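Local coordinates for protein adenine phosphoribosyltransferase, putative (PDB 5VN4) that probably makes AMP for purine salvage by joining adenine to the ribose 5-phosphate of 5-phospho-alpha-D-ribose 1-diphosphate, with release of diphosphate, at residues Asn17-Arg28 with Ser204-Thr215. Sequence-based numbering, arbitrary orientation.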
loop_
_atom_site.group_PDB
_atom_site.type_symbol
_atom_site.label_atom_id
_atom_site.label_comp_id
_atom_site.label_asym_id
_atom_site.label_seq_id
_atom_site.Cartn_x
_atom_site.Cartn_y
_atom_site.Cartn_z
ATOM N N ASN A 17 -24.561 -8.650 -9.904
ATOM C CA ASN A 17 -23.225 -8.946 -9.384
ATOM C C ASN A 17 -22.471 -7.702 -8.910
ATOM O O ASN A 17 -21.240 -7.659 -8.941
ATOM C CB ASN A 17 -22.397 -9.811 -10.334
ATOM C CG ASN A 17 -22.476 -11.274 -9.971
ATOM O OD1 ASN A 17 -22.663 -11.612 -8.804
ATOM N ND2 ASN A 17 -22.331 -12.150 -10.959
ATOM N N TYR A 18 -23.198 -6.693 -8.435
ATOM C CA TYR A 18 -22.608 -5.508 -7.810
ATOM C C TYR A 18 -23.252 -5.378 -6.437
ATOM O O TYR A 18 -24.429 -5.017 -6.337
ATOM C CB TYR A 18 -22.852 -4.259 -8.661
ATOM C CG TYR A 18 -21.778 -3.181 -8.557
ATOM C CD1 TYR A 18 -21.088 -2.950 -7.371
ATOM C CD2 TYR A 18 -21.459 -2.395 -9.662
ATOM C CE1 TYR A 18 -20.110 -1.968 -7.297
ATOM C CE2 TYR A 18 -20.487 -1.404 -9.600
ATOM C CZ TYR A 18 -19.814 -1.198 -8.407
ATOM O OH TYR A 18 -18.848 -0.222 -8.327
ATOM N N PHE A 19 -22.493 -5.709 -5.392
ATOM C CA PHE A 19 -22.983 -5.768 -4.020
ATOM C C PHE A 19 -22.365 -4.654 -3.187
ATOM O O PHE A 19 -21.189 -4.324 -3.358
ATOM C CB PHE A 19 -22.603 -7.100 -3.366
ATOM C CG PHE A 19 -23.224 -8.306 -4.021
ATOM C CD1 PHE A 19 -22.637 -8.896 -5.139
ATOM C CD2 PHE A 19 -24.392 -8.855 -3.516
ATOM C CE1 PHE A 19 -23.215 -10.019 -5.738
ATOM C CE2 PHE A 19 -24.966 -9.974 -4.105
ATOM C CZ PHE A 19 -24.377 -10.554 -5.222
ATOM N N THR A 20 -23.160 -4.099 -2.272
ATOM C CA THR A 20 -22.687 -3.087 -1.341
ATOM C C THR A 20 -23.418 -3.285 -0.017
ATOM O O THR A 20 -24.421 -3.994 0.050
ATOM C CB THR A 20 -22.891 -1.684 -1.930
ATOM O OG1 THR A 20 -22.188 -0.715 -1.144
ATOM C CG2 THR A 20 -24.370 -1.321 -1.989
ATOM N N LEU A 21 -22.903 -2.683 1.053
ATOM C CA LEU A 21 -23.548 -2.874 2.346
ATOM C C LEU A 21 -24.975 -2.333 2.324
ATOM O O LEU A 21 -25.284 -1.362 1.627
ATOM C CB LEU A 21 -22.760 -2.175 3.454
ATOM C CG LEU A 21 -21.457 -2.845 3.894
ATOM C CD1 LEU A 21 -20.670 -1.879 4.768
ATOM C CD2 LEU A 21 -21.718 -4.154 4.624
ATOM N N SER A 22 -25.849 -2.966 3.107
ATOM C CA SER A 22 -27.207 -2.461 3.259
ATOM C C SER A 22 -27.187 -1.021 3.776
ATOM O O SER A 22 -26.211 -0.555 4.367
ATOM C CB SER A 22 -27.982 -3.338 4.238
ATOM O OG SER A 22 -27.465 -3.187 5.545
ATOM N N LYS A 23 -28.292 -0.311 3.545
ATOM C CA LYS A 23 -28.363 1.095 3.937
ATOM C C LYS A 23 -28.216 1.277 5.441
ATOM O O LYS A 23 -27.646 2.281 5.893
ATOM C CB LYS A 23 -29.685 1.713 3.475
ATOM C CG LYS A 23 -29.856 1.775 1.976
ATOM C CD LYS A 23 -31.082 2.612 1.636
ATOM C CE LYS A 23 -31.353 2.642 0.144
ATOM N NZ LYS A 23 -31.992 1.381 -0.316
ATOM N N ASP A 24 -28.723 0.331 6.226
ATOM C CA ASP A 24 -28.735 0.422 7.678
ATOM C C ASP A 24 -27.519 -0.223 8.332
ATOM O O ASP A 24 -27.421 -0.193 9.561
ATOM C CB ASP A 24 -29.994 -0.260 8.212
ATOM C CG ASP A 24 -30.101 -1.691 7.741
ATOM O OD1 ASP A 24 -30.371 -1.896 6.537
ATOM O OD2 ASP A 24 -29.864 -2.604 8.560
ATOM N N SER A 25 -26.602 -0.801 7.555
ATOM C CA SER A 25 -25.497 -1.564 8.127
ATOM C C SER A 25 -24.670 -0.696 9.073
ATOM O O SER A 25 -24.276 0.416 8.701
ATOM C CB SER A 25 -24.594 -2.076 7.014
ATOM O OG SER A 25 -23.465 -2.712 7.585
ATOM N N PRO A 26 -24.377 -1.166 10.290
ATOM C CA PRO A 26 -23.533 -0.370 11.194
ATOM C C PRO A 26 -22.186 0.004 10.602
ATOM O O PRO A 26 -21.684 1.102 10.877
ATOM C CB PRO A 26 -23.401 -1.270 12.431
ATOM C CG PRO A 26 -24.651 -2.087 12.417
ATOM C CD PRO A 26 -24.924 -2.360 10.956
ATOM N N LEU A 27 -21.592 -0.859 9.774
ATOM C CA LEU A 27 -20.308 -0.519 9.173
ATOM C C LEU A 27 -20.465 0.598 8.149
ATOM O O LEU A 27 -19.604 1.483 8.053
ATOM C CB LEU A 27 -19.655 -1.761 8.563
ATOM C CG LEU A 27 -18.296 -1.547 7.892
ATOM C CD1 LEU A 27 -17.306 -0.874 8.837
ATOM C CD2 LEU A 27 -17.727 -2.865 7.364
ATOM N N ARG A 28 -21.566 0.589 7.389
ATOM C CA ARG A 28 -21.840 1.715 6.499
ATOM C C ARG A 28 -21.966 3.021 7.281
ATOM O O ARG A 28 -21.433 4.054 6.866
ATOM C CB ARG A 28 -23.098 1.470 5.669
ATOM C CG ARG A 28 -23.459 2.667 4.792
ATOM C CD ARG A 28 -24.686 2.418 3.940
ATOM N NE ARG A 28 -24.468 1.443 2.870
ATOM C CZ ARG A 28 -23.950 1.730 1.673
ATOM N NH1 ARG A 28 -23.527 2.961 1.389
ATOM N NH2 ARG A 28 -23.830 0.773 0.762
ATOM N N SER A 204 -18.330 -13.097 -16.153
ATOM C CA SER A 204 -19.599 -12.485 -15.776
ATOM C C SER A 204 -20.165 -13.036 -14.470
ATOM O O SER A 204 -21.027 -12.385 -13.866
ATOM C CB SER A 204 -20.623 -12.642 -16.899
ATOM O OG SER A 204 -20.900 -14.009 -17.128
ATOM N N ASN A 205 -19.702 -14.199 -14.006
ATOM C CA ASN A 205 -20.177 -14.752 -12.744
ATOM C C ASN A 205 -19.349 -14.309 -11.532
ATOM O O ASN A 205 -19.482 -14.906 -10.455
ATOM C CB ASN A 205 -20.305 -16.281 -12.825
ATOM C CG ASN A 205 -18.976 -16.980 -12.787
ATOM O OD1 ASN A 205 -17.932 -16.382 -13.046
ATOM N ND2 ASN A 205 -19.006 -18.265 -12.461
ATOM N N VAL A 206 -18.543 -13.257 -11.663
ATOM C CA VAL A 206 -17.658 -12.811 -10.589
ATOM C C VAL A 206 -18.344 -11.663 -9.849
ATOM O O VAL A 206 -18.540 -10.593 -10.440
ATOM C CB VAL A 206 -16.291 -12.372 -11.125
ATOM C CG1 VAL A 206 -15.456 -11.770 -9.987
ATOM C CG2 VAL A 206 -15.573 -13.548 -11.760
ATOM N N PRO A 207 -18.695 -11.823 -8.577
ATOM C CA PRO A 207 -19.290 -10.698 -7.841
ATOM C C PRO A 207 -18.282 -9.586 -7.592
ATOM O O PRO A 207 -17.105 -9.834 -7.309
ATOM C CB PRO A 207 -19.740 -11.332 -6.518
ATOM C CG PRO A 207 -19.820 -12.812 -6.803
ATOM C CD PRO A 207 -18.720 -13.078 -7.807
ATOM N N PHE A 208 -18.756 -8.346 -7.716
ATOM C CA PHE A 208 -18.065 -7.168 -7.205
ATOM C C PHE A 208 -18.679 -6.831 -5.855
ATOM O O PHE A 208 -19.901 -6.715 -5.742
ATOM C CB PHE A 208 -18.275 -5.967 -8.132
ATOM C CG PHE A 208 -17.356 -5.923 -9.335
ATOM C CD1 PHE A 208 -17.076 -7.055 -10.084
ATOM C CD2 PHE A 208 -16.823 -4.713 -9.745
ATOM C CE1 PHE A 208 -16.246 -6.973 -11.205
ATOM C CE2 PHE A 208 -15.999 -4.617 -10.856
ATOM C CZ PHE A 208 -15.711 -5.749 -11.596
ATOM N N VAL A 209 -17.836 -6.654 -4.841
ATOM C CA VAL A 209 -18.284 -6.327 -3.493
ATOM C C VAL A 209 -17.560 -5.058 -3.060
ATOM O O VAL A 209 -16.347 -5.083 -2.825
ATOM C CB VAL A 209 -18.001 -7.475 -2.518
ATOM C CG1 VAL A 209 -18.348 -7.067 -1.091
ATOM C CG2 VAL A 209 -18.757 -8.735 -2.941
ATOM N N THR A 210 -18.288 -3.943 -2.977
ATOM C CA THR A 210 -17.711 -2.689 -2.508
ATOM C C THR A 210 -18.492 -2.244 -1.285
ATOM O O THR A 210 -19.706 -2.035 -1.366
ATOM C CB THR A 210 -17.737 -1.604 -3.590
ATOM O OG1 THR A 210 -19.082 -1.346 -4.006
ATOM C CG2 THR A 210 -16.917 -2.024 -4.801
ATOM N N LEU A 211 -17.801 -2.096 -0.156
ATOM C CA LEU A 211 -18.499 -1.942 1.120
ATOM C C LEU A 211 -19.477 -0.770 1.108
ATOM O O LEU A 211 -20.635 -0.920 1.517
ATOM C CB LEU A 211 -17.498 -1.817 2.270
ATOM C CG LEU A 211 -16.647 -3.069 2.486
ATOM C CD1 LEU A 211 -15.815 -2.922 3.767
ATOM C CD2 LEU A 211 -17.495 -4.338 2.525
ATOM N N VAL A 212 -19.032 0.409 0.668
ATOM C CA VAL A 212 -19.975 1.512 0.519
ATOM C C VAL A 212 -20.032 1.956 -0.940
ATOM O O VAL A 212 -19.381 1.360 -1.815
ATOM C CB VAL A 212 -19.756 2.660 1.532
ATOM C CG1 VAL A 212 -19.981 2.143 2.953
ATOM C CG2 VAL A 212 -18.375 3.273 1.389
ATOM N N ASP A 213 -20.847 2.971 -1.215
ATOM C CA ASP A 213 -21.169 3.379 -2.574
ATOM C C ASP A 213 -21.249 4.896 -2.611
ATOM O O ASP A 213 -20.921 5.583 -1.636
ATOM C CB ASP A 213 -22.447 2.682 -3.067
ATOM C CG ASP A 213 -23.681 3.068 -2.267
ATOM O OD1 ASP A 213 -23.581 3.969 -1.405
ATOM O OD2 ASP A 213 -24.756 2.477 -2.517
ATOM N N GLU A 214 -21.727 5.417 -3.745
ATOM C CA GLU A 214 -21.771 6.861 -3.954
ATOM C C GLU A 214 -22.646 7.597 -2.941
ATOM O O GLU A 214 -22.500 8.816 -2.789
ATOM C CB GLU A 214 -22.230 7.181 -5.384
ATOM C CG GLU A 214 -23.585 6.601 -5.782
ATOM C CD GLU A 214 -23.476 5.246 -6.471
ATOM O OE1 GLU A 214 -22.668 4.414 -6.021
ATOM O OE2 GLU A 214 -24.198 5.000 -7.473
ATOM N N THR A 215 -23.555 6.905 -2.247
ATOM C CA THR A 215 -24.377 7.607 -1.264
ATOM C C THR A 215 -23.558 8.085 -0.074
ATOM O O THR A 215 -24.032 8.943 0.677
ATOM C CB THR A 215 -25.544 6.742 -0.777
ATOM O OG1 THR A 215 -25.054 5.662 0.026
ATOM C CG2 THR A 215 -26.346 6.199 -1.941
HETATM O O HOH W 1 -22.536 -14.959 -10.027
HETATM O O HOH W 2 -23.555 5.516 2.604
#
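Asp213 OD1 is gripped by three donors, one of them from across the contact: Arg28 NH1 reaches it at 3.0 Å in a salt bridge and meets it from above the carboxylate plane, guanidinium and carboxylate being turned 53° apart. Thr215 supplies the other two; its hydroxyl takes the syn lone pair, OG1 to Asp213 OD1 2.7 Å, while its backbone N closes an Asx turn. Arg28 leaves its helix extended and bends at chi3 (-70°), which brings NH2 to 2.7 Å from Leu21 O and NE to Ser22 O, both acceptors close to the guanidinium plane. These bonds fix the rotation of the group, Val212 CG1 lies over one of its faces, and a water joins NH1 to Thr215 OG1. Thr20 turns its hydroxyl away from its own backbone N (chi1 -168°), and OG1 donates to Thr210 O (2.8 Å), next to the point where the chain turns a corner at Leu211 and Val212.

Before that corner the strands run parallel. Phe19 pairs through both its backbone polar atoms, N with Phe208 O at 2.8 Å and O with Thr210 N; Phe208 N binds Asn17 O, and at the corner itself Leu21 N donates to Leu211 O. On one face of the sheet the edge of the Phe208 ring points to the face of Tyr18, centroids 6.0 Å apart, with helix 192-197 packed against both. On the other, Phe19 lies alongside Pro207 and touches Val209, beside Leu11 of strand 11-15. At the far end Asn17 ND2 donates to Ser204 O in its carbonyl plane. The contact thus ties strand 18-21, parallel, to strand 208-213, extending the central sheet of a type I phosphoribosyltransferase fold.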